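Local coordinates for protein pseudoperoxidase (Leishmania major, PDB 5VIA) that binds heme b with a cysteine and a histidine as axial iron ligands in a peroxidase-family fold, and is described as a pseudoperoxidase, at residues 42-51 and 138-146; 164-172 and 201-212. All coordinates share one frame; numbering follows the deposited sequence.

After helix 16-29 the chain enters helix 33-49, whose last two turns and following corner (42-51) meet residues 138-146, the end of helix 137-142 and the turn after it. Interaction 1 thereby closes a long excursion of 86 residues, 34 of them helical. Only after it is complete does interaction 2 open: the loop 164-172 pairs with the loop 201-212, closing a shorter excursion that contains helix 186-194. The two contacts therefore follow in series, neither nested nor crossed, with centres about 25 Å apart. Heme joins them, since interaction 1 packs against its hydrocarbon rim and interaction 2 backs the loop that binds a propionate.

Interaction 1 of 2, residues 42-51 and 138-146; sequences FVLAARRAGF and PTILHALGG. With HEM (protoporphyrin IX containing Fe), chain B.
Phe42 and Leu144 meet at about a right angle: the CD1 methyl of Leu144 sits at the edge of the phenyl ring, 3.7 Å from Phe42 CD1. Ile140 CG2 also lies at this edge, near the ring plane. One face of the ring lies nearly parallel to the porphyrin, over the edge of pyrrole C and its methyl CMC, and Phe42 CE2 comes 3.5 Å from HEM CHC. The ring reaches this position because Phe42 CG stands anti to the backbone N (chi1 170°). Leu141 approaches the same heme methyl from the other segment, with its CD2 3.6 Å from HEM CMC, so both sides of the contact line the heme pocket.

Farther from the heme, Phe51 is held differently. Ile140 CG1 lies over a face of its ring in a CH-pi contact, 4.3 Å from the centroid, while the methyl of Ala143 comes in at the edge, with CB 3.6 Å from Phe51 CE2. Ile140 therefore serves both aromatics, its CG2 branch turned to Phe42 and its CG1 branch to Phe51. Between the two rings the helix presents small residues: Leu144 CD2 rests 4.1 Å from Ala45 CB and near the backbone N of Ala46. A Schellman motif at Gly50 ends helix 33-49 and turns the chain so that Phe51 can face Ile140; Phe135 meets the Phe51 ring edge-to-face. Met277 of helix 263-279 packs on Phe42, Ala45 and Leu144.

No hydrogen bond crosses between 42-51 and 138-146. The join rests on dispersion and the fit of methyl groups against two aromatic rings, consistent with an apolar wall along this edge of the heme; the polar bonds to the cofactor come from Thr36, Glu163, His165 and Ser169.

Interaction 2 of 2, residues 164-172 and 201-212; sequences FHENVSGLE and LTVARTQYNKEV. With HEM (protoporphyrin IX containing Fe), chain B.
Gly170 and Asn209 are bridged by the one direct hydrogen bond between these loops, from Asn209 ND2 to Gly170 O (3.0 Å). The donor lies in the carbonyl plane, on a lone pair, and the bond is nearly straight. Two irregular loops of the peroxidase-family fold pack here: 164-172, which binds a heme propionate, and 201-212, which contains an ST turn at Thr206 and a type I beta turn from Asn209 to Val212.

Around this bond the fit is close. Val212 CG2 presses on the backbone of 166-170, 3.4 Å from Val168 O, and Val203 CG1 lies against Gly170. Leu171 CD2 meets Val203 CG2 where their side chains cross at about a right angle. The Glu166 carboxylate runs alongside Tyr208 and contacts its CB, with carboxylate and ring planes only 22° apart. A water joins Glu166 OE2 to Thr206 OG1. Asn167 and Glu211 also lie side by side and point the same way, Asn167 CB 3.6 Å from Glu211 CD, with amide and carboxylate planes 69° apart.

The Asn209 amide is itself positioned from within its loop. Its ND2 also donates to Ala204 O, and its OD1 accepts from Thr206 N and Arg205 NH1, which arrive from opposite faces of the amide plane. Arg205 further grips Val212 O end-on with both NH1 and NH2, tying the two ends of the turn together.

On its side facing the heme, the loop 164-172 holds the propionate through His165 and Ser169. His165 ND1 donates to HEM O2A (2.7 Å), its backbone N to HEM O1A, and Val168 CG1 packs on the carboxylate carbon. Arg64 binds the carbonyls of Asn167 and Val168 from outside the pair. Ser169 OG, beside its own backbone N at chi1 -60°, hydrogen-bonds HEM O1A at 2.5 Å.

Interaction 1 of 2, residues 42-51 and 138-146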
loop_
_atom_site.group_PDB
_atom_site.type_symbol
_atom_site.label_atom_id
_atom_site.label_comp_id
_atom_site.label_asym_id
_atom_site.label_seq_id
_atom_site.Cartn_x
_atom_site.Cartn_y
_atom_site.Cartn_z
ATOM N N PHE A 42 3.518 2.858 -0.026
ATOM C CA PHE A 42 4.265 1.692 -0.484
ATOM C C PHE A 42 5.073 1.975 -1.749
ATOM O O PHE A 42 6.249 1.591 -1.840
ATOM C CB PHE A 42 3.346 0.464 -0.685
ATOM C CG PHE A 42 4.021 -0.687 -1.392
ATOM C CD1 PHE A 42 5.184 -1.260 -0.872
ATOM C CD2 PHE A 42 3.500 -1.197 -2.571
ATOM C CE1 PHE A 42 5.810 -2.319 -1.525
ATOM C CE2 PHE A 42 4.118 -2.247 -3.229
ATOM C CZ PHE A 42 5.280 -2.809 -2.707
ATOM N N VAL A 43 4.454 2.634 -2.730
ATOM C CA VAL A 43 5.180 3.031 -3.938
ATOM C C VAL A 43 6.476 3.773 -3.564
ATOM O O VAL A 43 7.565 3.442 -4.062
ATOM C CB VAL A 43 4.308 3.932 -4.850
ATOM C CG1 VAL A 43 5.069 4.332 -6.075
ATOM C CG2 VAL A 43 3.021 3.203 -5.252
ATOM N N LEU A 44 6.364 4.755 -2.668
ATOM C CA LEU A 44 7.518 5.580 -2.312
ATOM C C LEU A 44 8.582 4.743 -1.613
ATOM O O LEU A 44 9.757 4.823 -1.952
ATOM C CB LEU A 44 7.080 6.748 -1.427
ATOM C CG LEU A 44 6.238 7.799 -2.178
ATOM C CD1 LEU A 44 5.743 8.875 -1.231
ATOM C CD2 LEU A 44 7.046 8.412 -3.311
ATOM N N ALA A 45 8.156 3.927 -0.657
ATOM C CA ALA A 45 9.082 3.100 0.110
ATOM C C ALA A 45 9.751 2.063 -0.773
ATOM O O ALA A 45 10.949 1.807 -0.629
ATOM C CB ALA A 45 8.361 2.429 1.256
ATOM N N ALA A 46 8.983 1.451 -1.680
ATOM C CA ALA A 46 9.562 0.474 -2.601
ATOM C C ALA A 46 10.595 1.143 -3.487
ATOM O O ALA A 46 11.657 0.564 -3.783
ATOM C CB ALA A 46 8.477 -0.206 -3.446
ATOM N N ARG A 47 10.309 2.368 -3.918
ATOM C CA ARG A 47 11.264 3.094 -4.753
ATOM C C ARG A 47 12.556 3.433 -3.987
ATOM O O ARG A 47 13.658 3.282 -4.521
ATOM C CB ARG A 47 10.630 4.349 -5.360
ATOM C CG ARG A 47 9.614 4.029 -6.451
ATOM C CD ARG A 47 8.788 5.251 -6.843
ATOM N NE ARG A 47 9.621 6.312 -7.383
ATOM C CZ ARG A 47 10.008 6.376 -8.656
ATOM N NH1 ARG A 47 9.635 5.428 -9.522
ATOM N NH2 ARG A 47 10.770 7.380 -9.071
ATOM N N ARG A 48 12.426 3.881 -2.745
ATOM C CA ARG A 48 13.625 4.157 -1.936
ATOM C C ARG A 48 14.467 2.893 -1.722
ATOM O O ARG A 48 15.692 2.959 -1.600
ATOM C CB ARG A 48 13.235 4.774 -0.594
ATOM C CG ARG A 48 12.601 6.166 -0.678
ATOM C CD ARG A 48 12.532 6.843 0.713
ATOM N NE ARG A 48 11.887 6.018 1.740
ATOM C CZ ARG A 48 10.570 5.894 1.894
ATOM N NH1 ARG A 48 9.738 6.522 1.070
ATOM N NH2 ARG A 48 10.076 5.136 2.865
ATOM N N ALA A 49 13.807 1.740 -1.687
ATOM C CA ALA A 49 14.485 0.467 -1.443
ATOM C C ALA A 49 15.026 -0.183 -2.715
ATOM O O ALA A 49 15.726 -1.192 -2.648
ATOM C CB ALA A 49 13.550 -0.494 -0.716
ATOM N N GLY A 50 14.700 0.378 -3.878
ATOM C CA GLY A 50 15.255 -0.132 -5.119
ATOM C C GLY A 50 14.339 -1.120 -5.814
ATOM O O GLY A 50 14.779 -1.863 -6.699
ATOM N N PHE A 51 13.057 -1.108 -5.443
ATOM C CA PHE A 51 12.086 -1.979 -6.077
ATOM C C PHE A 51 10.946 -1.218 -6.772
ATOM O O PHE A 51 9.778 -1.578 -6.580
ATOM C CB PHE A 51 11.479 -2.935 -5.040
ATOM C CG PHE A 51 12.484 -3.887 -4.418
ATOM C CD1 PHE A 51 12.998 -4.946 -5.149
ATOM C CD2 PHE A 51 12.894 -3.723 -3.101
ATOM C CE1 PHE A 51 13.916 -5.824 -4.583
ATOM C CE2 PHE A 51 13.813 -4.596 -2.522
ATOM C CZ PHE A 51 14.327 -5.644 -3.259
ATOM N N PRO A 138 8.207 -11.596 -0.395
ATOM C CA PRO A 138 9.015 -11.433 0.825
ATOM C C PRO A 138 10.268 -10.589 0.612
ATOM O O PRO A 138 10.608 -9.780 1.492
ATOM C CB PRO A 138 9.402 -12.872 1.178
ATOM C CG PRO A 138 8.248 -13.690 0.672
ATOM C CD PRO A 138 7.845 -13.009 -0.621
ATOM N N THR A 139 10.942 -10.760 -0.526
ATOM C CA THR A 139 12.149 -9.982 -0.833
ATOM C C THR A 139 11.850 -8.488 -0.788
ATOM O O THR A 139 12.589 -7.696 -0.181
ATOM C CB THR A 139 12.710 -10.357 -2.215
ATOM O OG1 THR A 139 13.169 -11.717 -2.185
ATOM C CG2 THR A 139 13.873 -9.431 -2.616
ATOM N N ILE A 140 10.742 -8.102 -1.413
ATOM C CA ILE A 140 10.361 -6.710 -1.440
ATOM C C ILE A 140 9.942 -6.220 -0.060
ATOM O O ILE A 140 10.441 -5.197 0.411
ATOM C CB ILE A 140 9.212 -6.464 -2.453
ATOM C CG1 ILE A 140 9.673 -6.853 -3.863
ATOM C CG2 ILE A 140 8.784 -5.015 -2.396
ATOM C CD1 ILE A 140 8.575 -6.828 -4.905
ATOM N N LEU A 141 9.027 -6.942 0.590
ATOM C CA LEU A 141 8.432 -6.453 1.828
ATOM C C LEU A 141 9.437 -6.382 2.992
ATOM O O LEU A 141 9.429 -5.423 3.765
ATOM C CB LEU A 141 7.208 -7.281 2.213
ATOM C CG LEU A 141 6.025 -7.248 1.223
ATOM C CD1 LEU A 141 4.825 -7.983 1.793
ATOM C CD2 LEU A 141 5.637 -5.819 0.862
ATOM N N HIS A 142 10.298 -7.387 3.112
ATOM C CA HIS A 142 11.281 -7.388 4.197
ATOM C C HIS A 142 12.166 -6.153 4.064
ATOM O O HIS A 142 12.630 -5.592 5.066
ATOM C CB HIS A 142 12.143 -8.654 4.160
ATOM C CG HIS A 142 11.482 -9.870 4.742
ATOM N ND1 HIS A 142 11.158 -9.973 6.081
ATOM C CD2 HIS A 142 11.136 -11.053 4.180
ATOM C CE1 HIS A 142 10.618 -11.156 6.311
ATOM N NE2 HIS A 142 10.599 -11.837 5.177
ATOM N N ALA A 143 12.385 -5.721 2.822
ATOM C CA ALA A 143 13.304 -4.622 2.544
ATOM C C ALA A 143 12.747 -3.228 2.858
ATOM O O ALA A 143 13.464 -2.237 2.741
ATOM C CB ALA A 143 13.789 -4.704 1.094
ATOM N N LEU A 144 11.481 -3.155 3.263
ATOM C CA LEU A 144 10.837 -1.890 3.613
ATOM C C LEU A 144 11.099 -1.521 5.071
ATOM O O LEU A 144 10.156 -1.279 5.824
ATOM C CB LEU A 144 9.321 -1.990 3.370
ATOM C CG LEU A 144 8.888 -2.448 1.962
ATOM C CD1 LEU A 144 7.374 -2.464 1.828
ATOM C CD2 LEU A 144 9.469 -1.542 0.898
ATOM N N GLY A 145 12.375 -1.506 5.470
ATOM C CA GLY A 145 12.752 -1.118 6.821
ATOM C C GLY A 145 13.257 -2.272 7.684
ATOM O O GLY A 145 13.518 -2.089 8.870
ATOM N N GLY A 146 13.394 -3.455 7.096
ATOM C CA GLY A 146 13.751 -4.639 7.856
ATOM C C GLY A 146 12.558 -5.159 8.634
ATOM O O GLY A 146 12.581 -5.194 9.869
HETATM C CHA HEM B . -3.572 -2.160 -5.128
HETATM C CHB HEM B . -0.687 -5.999 -5.959
HETATM C CHC HEM B . 1.894 -4.699 -2.057
HETATM C CHD HEM B . -1.422 -1.338 -0.839
HETATM C C1A HEM B . -2.961 -3.245 -5.707
HETATM C C2A HEM B . -3.296 -3.770 -7.012
HETATM C C3A HEM B . -2.510 -4.815 -7.254
HETATM C C4A HEM B . -1.640 -5.008 -6.097
HETATM C CMA HEM B . -2.518 -5.683 -8.526
HETATM C CAA HEM B . -4.348 -3.170 -7.970
HETATM C CBA HEM B . -3.649 -1.925 -8.549
HETATM C CGA HEM B . -4.513 -1.159 -9.526
HETATM O O1A HEM B . -4.887 -1.738 -10.576
HETATM O O2A HEM B . -4.798 0.044 -9.270
HETATM C C1B HEM B . 0.298 -5.990 -4.992
HETATM C C2B HEM B . 1.385 -6.930 -4.845
HETATM C C3B HEM B . 2.125 -6.575 -3.783
HETATM C C4B HEM B . 1.495 -5.401 -3.181
HETATM C CMB HEM B . 1.653 -8.111 -5.790
HETATM C CAB HEM B . 3.382 -7.351 -3.318
HETATM C CBB HEM B . 4.382 -6.758 -2.656
HETATM C C1C HEM B . 1.233 -3.692 -1.378
HETATM C C2C HEM B . 1.648 -3.065 -0.115
HETATM C C3C HEM B . 0.717 -2.128 0.210
HETATM C C4C HEM B . -0.303 -2.143 -0.829
HETATM C CMC HEM B . 2.947 -3.443 0.651
HETATM C CAC HEM B . 0.601 -1.132 1.386
HETATM C CBC HEM B . 1.575 -0.939 2.287
HETATM C C1D HEM B . -2.328 -1.250 -1.867
HETATM C C2D HEM B . -3.491 -0.387 -1.883
HETATM C C3D HEM B . -4.167 -0.646 -3.223
HETATM C C4D HEM B . -3.341 -1.638 -3.879
HETATM C CMD HEM B . -3.952 0.589 -0.779
HETATM C CAD HEM B . -5.449 0.038 -3.768
HETATM C CBD HEM B . -4.951 1.305 -4.476
HETATM C CGD HEM B . -6.085 2.076 -5.106
HETATM O O1D HEM B . -5.805 3.029 -5.893
HETATM O O2D HEM B . -7.260 1.731 -4.823
HETATM N NA HEM B . -1.948 -4.030 -5.166
HETATM N NB HEM B . 0.387 -5.080 -3.961
HETATM N NC HEM B . 0.031 -3.100 -1.780
HETATM N ND HEM B . -2.278 -1.982 -3.051
HETATM FE FE HEM B . -0.926 -3.530 -3.547
#

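Interaction 2 of 2, residues 164-172 and 201-212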
loop_
_atom_site.group_PDB
_atom_site.type_symbol
_atom_site.label_atom_id
_atom_site.label_comp_id
_atom_site.label_asym_id
_atom_site.label_seq_id
_atom_site.Cartn_x
_atom_site.Cartn_y
_atom_site.Cartn_z
ATOM N N PHE A 164 -8.972 -1.970 -8.553
ATOM C CA PHE A 164 -8.112 -2.070 -9.726
ATOM C C PHE A 164 -8.385 -0.955 -10.728
ATOM O O PHE A 164 -9.528 -0.513 -10.878
ATOM C CB PHE A 164 -8.307 -3.447 -10.374
ATOM C CG PHE A 164 -7.629 -4.559 -9.624
ATOM C CD1 PHE A 164 -8.035 -4.903 -8.335
ATOM C CD2 PHE A 164 -6.561 -5.243 -10.192
ATOM C CE1 PHE A 164 -7.394 -5.920 -7.631
ATOM C CE2 PHE A 164 -5.910 -6.260 -9.484
ATOM C CZ PHE A 164 -6.338 -6.597 -8.207
ATOM N N HIS A 165 -7.340 -0.497 -11.418
ATOM C CA HIS A 165 -7.500 0.561 -12.421
ATOM C C HIS A 165 -6.928 0.156 -13.786
ATOM O O HIS A 165 -5.944 -0.596 -13.870
ATOM C CB HIS A 165 -6.841 1.860 -11.937
ATOM C CG HIS A 165 -7.340 2.322 -10.606
ATOM N ND1 HIS A 165 -6.963 1.726 -9.421
ATOM C CD2 HIS A 165 -8.216 3.302 -10.268
ATOM C CE1 HIS A 165 -7.562 2.328 -8.412
ATOM N NE2 HIS A 165 -8.336 3.287 -8.901
ATOM N N GLU A 166 -7.539 0.665 -14.848
ATOM C CA GLU A 166 -7.164 0.272 -16.208
ATOM C C GLU A 166 -5.750 0.721 -16.598
ATOM O O GLU A 166 -5.086 0.057 -17.392
ATOM C CB GLU A 166 -8.207 0.761 -17.220
ATOM C CG GLU A 166 -9.019 -0.378 -17.882
ATOM C CD GLU A 166 -10.434 0.020 -18.224
ATOM O OE1 GLU A 166 -10.821 1.159 -17.885
ATOM O OE2 GLU A 166 -11.169 -0.796 -18.839
ATOM N N ASN A 167 -5.276 1.828 -16.023
ATOM C CA ASN A 167 -3.926 2.317 -16.330
ATOM C C ASN A 167 -2.840 1.815 -15.381
ATOM O O ASN A 167 -1.671 2.206 -15.505
ATOM C CB ASN A 167 -3.895 3.853 -16.441
ATOM C CG ASN A 167 -4.313 4.549 -15.159
ATOM O OD1 ASN A 167 -4.804 3.918 -14.229
ATOM N ND2 ASN A 167 -4.142 5.868 -15.117
ATOM N N VAL A 168 -3.230 0.948 -14.443
ATOM C CA VAL A 168 -2.298 0.340 -13.499
ATOM C C VAL A 168 -2.201 -1.170 -13.746
ATOM O O VAL A 168 -1.177 -1.666 -14.217
ATOM C CB VAL A 168 -2.734 0.619 -12.055
ATOM C CG1 VAL A 168 -1.739 0.008 -11.044
ATOM C CG2 VAL A 168 -2.879 2.117 -11.839
ATOM N N SER A 169 -3.271 -1.899 -13.442
ATOM C CA SER A 169 -3.294 -3.342 -13.672
ATOM C C SER A 169 -3.800 -3.706 -15.058
ATOM O O SER A 169 -3.518 -4.789 -15.564
ATOM C CB SER A 169 -4.157 -4.038 -12.621
ATOM O OG SER A 169 -3.634 -3.795 -11.336
ATOM N N GLY A 170 -4.573 -2.811 -15.662
ATOM C CA GLY A 170 -5.109 -3.054 -16.987
ATOM C C GLY A 170 -6.572 -3.458 -16.979
ATOM O O GLY A 170 -7.131 -3.799 -18.031
ATOM N N LEU A 171 -7.186 -3.444 -15.797
ATOM C CA LEU A 171 -8.609 -3.769 -15.678
ATOM C C LEU A 171 -9.281 -2.895 -14.616
ATOM O O LEU A 171 -8.619 -2.334 -13.744
ATOM C CB LEU A 171 -8.803 -5.252 -15.348
ATOM C CG LEU A 171 -8.126 -5.621 -14.022
ATOM C CD1 LEU A 171 -9.109 -6.177 -13.019
ATOM C CD2 LEU A 171 -6.997 -6.607 -14.227
ATOM N N GLU A 172 -10.604 -2.808 -14.709
ATOM C CA GLU A 172 -11.436 -1.917 -13.913
ATOM C C GLU A 172 -12.523 -2.793 -13.270
ATOM O O GLU A 172 -12.704 -3.943 -13.684
ATOM C CB GLU A 172 -12.065 -0.920 -14.899
ATOM C CG GLU A 172 -13.155 0.014 -14.418
ATOM C CD GLU A 172 -13.243 1.231 -15.313
ATOM O OE1 GLU A 172 -14.288 1.445 -15.964
ATOM O OE2 GLU A 172 -12.235 1.969 -15.368
ATOM N N LEU A 201 -6.584 -15.449 -14.616
ATOM C CA LEU A 201 -7.337 -14.395 -15.290
ATOM C C LEU A 201 -6.520 -13.844 -16.446
ATOM O O LEU A 201 -5.363 -13.453 -16.270
ATOM C CB LEU A 201 -7.678 -13.261 -14.317
ATOM C CG LEU A 201 -8.333 -12.009 -14.914
ATOM C CD1 LEU A 201 -9.756 -12.300 -15.345
ATOM C CD2 LEU A 201 -8.299 -10.843 -13.933
ATOM N N THR A 202 -7.112 -13.822 -17.634
ATOM C CA THR A 202 -6.446 -13.209 -18.771
ATOM C C THR A 202 -6.840 -11.747 -18.821
ATOM O O THR A 202 -8.022 -11.424 -18.894
ATOM C CB THR A 202 -6.847 -13.871 -20.094
ATOM O OG1 THR A 202 -6.361 -15.218 -20.121
ATOM C CG2 THR A 202 -6.253 -13.109 -21.267
ATOM N N VAL A 203 -5.860 -10.857 -18.767
ATOM C CA VAL A 203 -6.153 -9.444 -18.944
ATOM C C VAL A 203 -5.952 -9.122 -20.422
ATOM O O VAL A 203 -4.833 -9.188 -20.930
ATOM C CB VAL A 203 -5.278 -8.554 -18.033
ATOM C CG1 VAL A 203 -5.625 -7.093 -18.218
ATOM C CG2 VAL A 203 -5.468 -8.946 -16.576
ATOM N N ALA A 204 -7.043 -8.802 -21.112
ATOM C CA ALA A 204 -7.000 -8.519 -22.546
ATOM C C ALA A 204 -6.558 -7.093 -22.838
ATOM O O ALA A 204 -6.826 -6.178 -22.058
ATOM C CB ALA A 204 -8.357 -8.772 -23.177
ATOM N N ARG A 205 -5.878 -6.916 -23.968
ATOM C CA ARG A 205 -5.572 -5.591 -24.492
ATOM C C ARG A 205 -6.871 -4.904 -24.885
ATOM O O ARG A 205 -7.648 -5.456 -25.653
ATOM C CB ARG A 205 -4.669 -5.711 -25.722
ATOM C CG ARG A 205 -4.313 -4.377 -26.369
ATOM C CD ARG A 205 -3.702 -3.425 -25.351
ATOM N NE ARG A 205 -2.354 -3.826 -24.972
ATOM C CZ ARG A 205 -1.722 -3.390 -23.885
ATOM N NH1 ARG A 205 -2.325 -2.550 -23.051
ATOM N NH2 ARG A 205 -0.490 -3.802 -23.618
ATOM N N THR A 206 -7.122 -3.712 -24.344
ATOM C CA THR A 206 -8.286 -2.909 -24.748
ATOM C C THR A 206 -7.858 -1.485 -25.070
ATOM O O THR A 206 -6.695 -1.113 -24.875
ATOM C CB THR A 206 -9.364 -2.802 -23.638
ATOM O OG1 THR A 206 -8.889 -1.933 -22.599
ATOM C CG2 THR A 206 -9.701 -4.172 -23.051
ATOM N N GLN A 207 -8.816 -0.684 -25.527
ATOM C CA GLN A 207 -8.567 0.720 -25.826
ATOM C C GLN A 207 -8.366 1.553 -24.555
ATOM O O GLN A 207 -7.958 2.713 -24.627
ATOM C CB GLN A 207 -9.698 1.298 -26.692
ATOM C CG GLN A 207 -10.750 2.116 -25.944
ATOM C CD GLN A 207 -11.707 2.840 -26.884
ATOM O OE1 GLN A 207 -12.005 4.023 -26.699
ATOM N NE2 GLN A 207 -12.200 2.127 -27.895
ATOM N N TYR A 208 -8.628 0.955 -23.396
ATOM C CA TYR A 208 -8.575 1.686 -22.137
ATOM C C TYR A 208 -7.356 1.343 -21.272
ATOM O O TYR A 208 -7.084 2.043 -20.295
ATOM C CB TYR A 208 -9.864 1.465 -21.334
ATOM C CG TYR A 208 -11.112 1.728 -22.137
ATOM C CD1 TYR A 208 -11.575 3.022 -22.330
ATOM C CD2 TYR A 208 -11.819 0.685 -22.714
ATOM C CE1 TYR A 208 -12.714 3.271 -23.078
ATOM C CE2 TYR A 208 -12.960 0.920 -23.459
ATOM C CZ TYR A 208 -13.404 2.216 -23.641
ATOM O OH TYR A 208 -14.541 2.464 -24.392
ATOM N N ASN A 209 -6.631 0.273 -21.610
ATOM C CA ASN A 209 -5.466 -0.125 -20.806
ATOM C C ASN A 209 -4.113 0.030 -21.518
ATOM O O ASN A 209 -3.138 -0.662 -21.183
ATOM C CB ASN A 209 -5.623 -1.547 -20.223
ATOM C CG ASN A 209 -5.704 -2.635 -21.302
ATOM O OD1 ASN A 209 -5.341 -2.416 -22.458
ATOM N ND2 ASN A 209 -6.169 -3.824 -20.909
ATOM N N LYS A 210 -4.049 0.960 -22.465
ATOM C CA LYS A 210 -2.841 1.179 -23.260
ATOM C C LYS A 210 -1.634 1.626 -22.441
ATOM O O LYS A 210 -0.508 1.460 -22.894
ATOM C CB LYS A 210 -3.102 2.206 -24.364
ATOM C CG LYS A 210 -4.106 1.768 -25.410
ATOM C CD LYS A 210 -4.656 2.967 -26.174
ATOM C CE LYS A 210 -4.497 2.796 -27.667
ATOM N NZ LYS A 210 -3.060 2.854 -28.061
ATOM N N GLU A 211 -1.860 2.198 -21.257
ATOM C CA GLU A 211 -0.758 2.649 -20.401
ATOM C C GLU A 211 -0.008 1.472 -19.783
ATOM O O GLU A 211 1.110 1.627 -19.275
ATOM C CB GLU A 211 -1.271 3.545 -19.271
ATOM C CG GLU A 211 -1.610 4.977 -19.656
ATOM C CD GLU A 211 -1.676 5.880 -18.433
ATOM O OE1 GLU A 211 -0.869 5.668 -17.489
ATOM O OE2 GLU A 211 -2.529 6.794 -18.413
ATOM N N VAL A 212 -0.634 0.299 -19.803
ATOM C CA VAL A 212 -0.009 -0.908 -19.278
ATOM C C VAL A 212 0.664 -1.616 -20.451
ATOM O O VAL A 212 0.011 -2.285 -21.254
ATOM C CB VAL A 212 -1.038 -1.801 -18.557
ATOM C CG1 VAL A 212 -0.367 -3.013 -17.919
ATOM C CG2 VAL A 212 -1.763 -0.989 -17.494
HETATM C CHA HEM B . -3.572 -2.160 -5.128
HETATM C CHB HEM B . -0.687 -5.999 -5.959
HETATM C CHC HEM B . 1.894 -4.699 -2.057
HETATM C CHD HEM B . -1.422 -1.338 -0.839
HETATM C C1A HEM B . -2.961 -3.245 -5.707
HETATM C C2A HEM B . -3.296 -3.770 -7.012
HETATM C C3A HEM B . -2.510 -4.815 -7.254
HETATM C C4A HEM B . -1.640 -5.008 -6.097
HETATM C CMA HEM B . -2.518 -5.683 -8.526
HETATM C CAA HEM B . -4.348 -3.170 -7.970
HETATM C CBA HEM B . -3.649 -1.925 -8.549
HETATM C CGA HEM B . -4.513 -1.159 -9.526
HETATM O O1A HEM B . -4.887 -1.738 -10.576
HETATM O O2A HEM B . -4.798 0.044 -9.270
HETATM C C1B HEM B . 0.298 -5.990 -4.992
HETATM C C2B HEM B . 1.385 -6.930 -4.845
HETATM C C3B HEM B . 2.125 -6.575 -3.783
HETATM C C4B HEM B . 1.495 -5.401 -3.181
HETATM C CMB HEM B . 1.653 -8.111 -5.790
HETATM C CAB HEM B . 3.382 -7.351 -3.318
HETATM C CBB HEM B . 4.382 -6.758 -2.656
HETATM C C1C HEM B . 1.233 -3.692 -1.378
HETATM C C2C HEM B . 1.648 -3.065 -0.115
HETATM C C3C HEM B . 0.717 -2.128 0.210
HETATM C C4C HEM B . -0.303 -2.143 -0.829
HETATM C CMC HEM B . 2.947 -3.443 0.651
HETATM C CAC HEM B . 0.601 -1.132 1.386
HETATM C CBC HEM B . 1.575 -0.939 2.287
HETATM C C1D HEM B . -2.328 -1.250 -1.867
HETATM C C2D HEM B . -3.491 -0.387 -1.883
HETATM C C3D HEM B . -4.167 -0.646 -3.223
HETATM C C4D HEM B . -3.341 -1.638 -3.879
HETATM C CMD HEM B . -3.952 0.589 -0.779
HETATM C CAD HEM B . -5.449 0.038 -3.768
HETATM C CBD HEM B . -4.951 1.305 -4.476
HETATM C CGD HEM B . -6.085 2.076 -5.106
HETATM O O1D HEM B . -5.805 3.029 -5.893
HETATM O O2D HEM B . -7.260 1.731 -4.823
HETATM N NA HEM B . -1.948 -4.030 -5.166
HETATM N NB HEM B . 0.387 -5.080 -3.961
HETATM N NC HEM B . 0.031 -3.100 -1.780
HETATM N ND HEM B . -2.278 -1.982 -3.051
HETATM FE FE HEM B . -0.926 -3.530 -3.547
HETATM O O HOH W 1 -9.919 -2.526 -20.298
#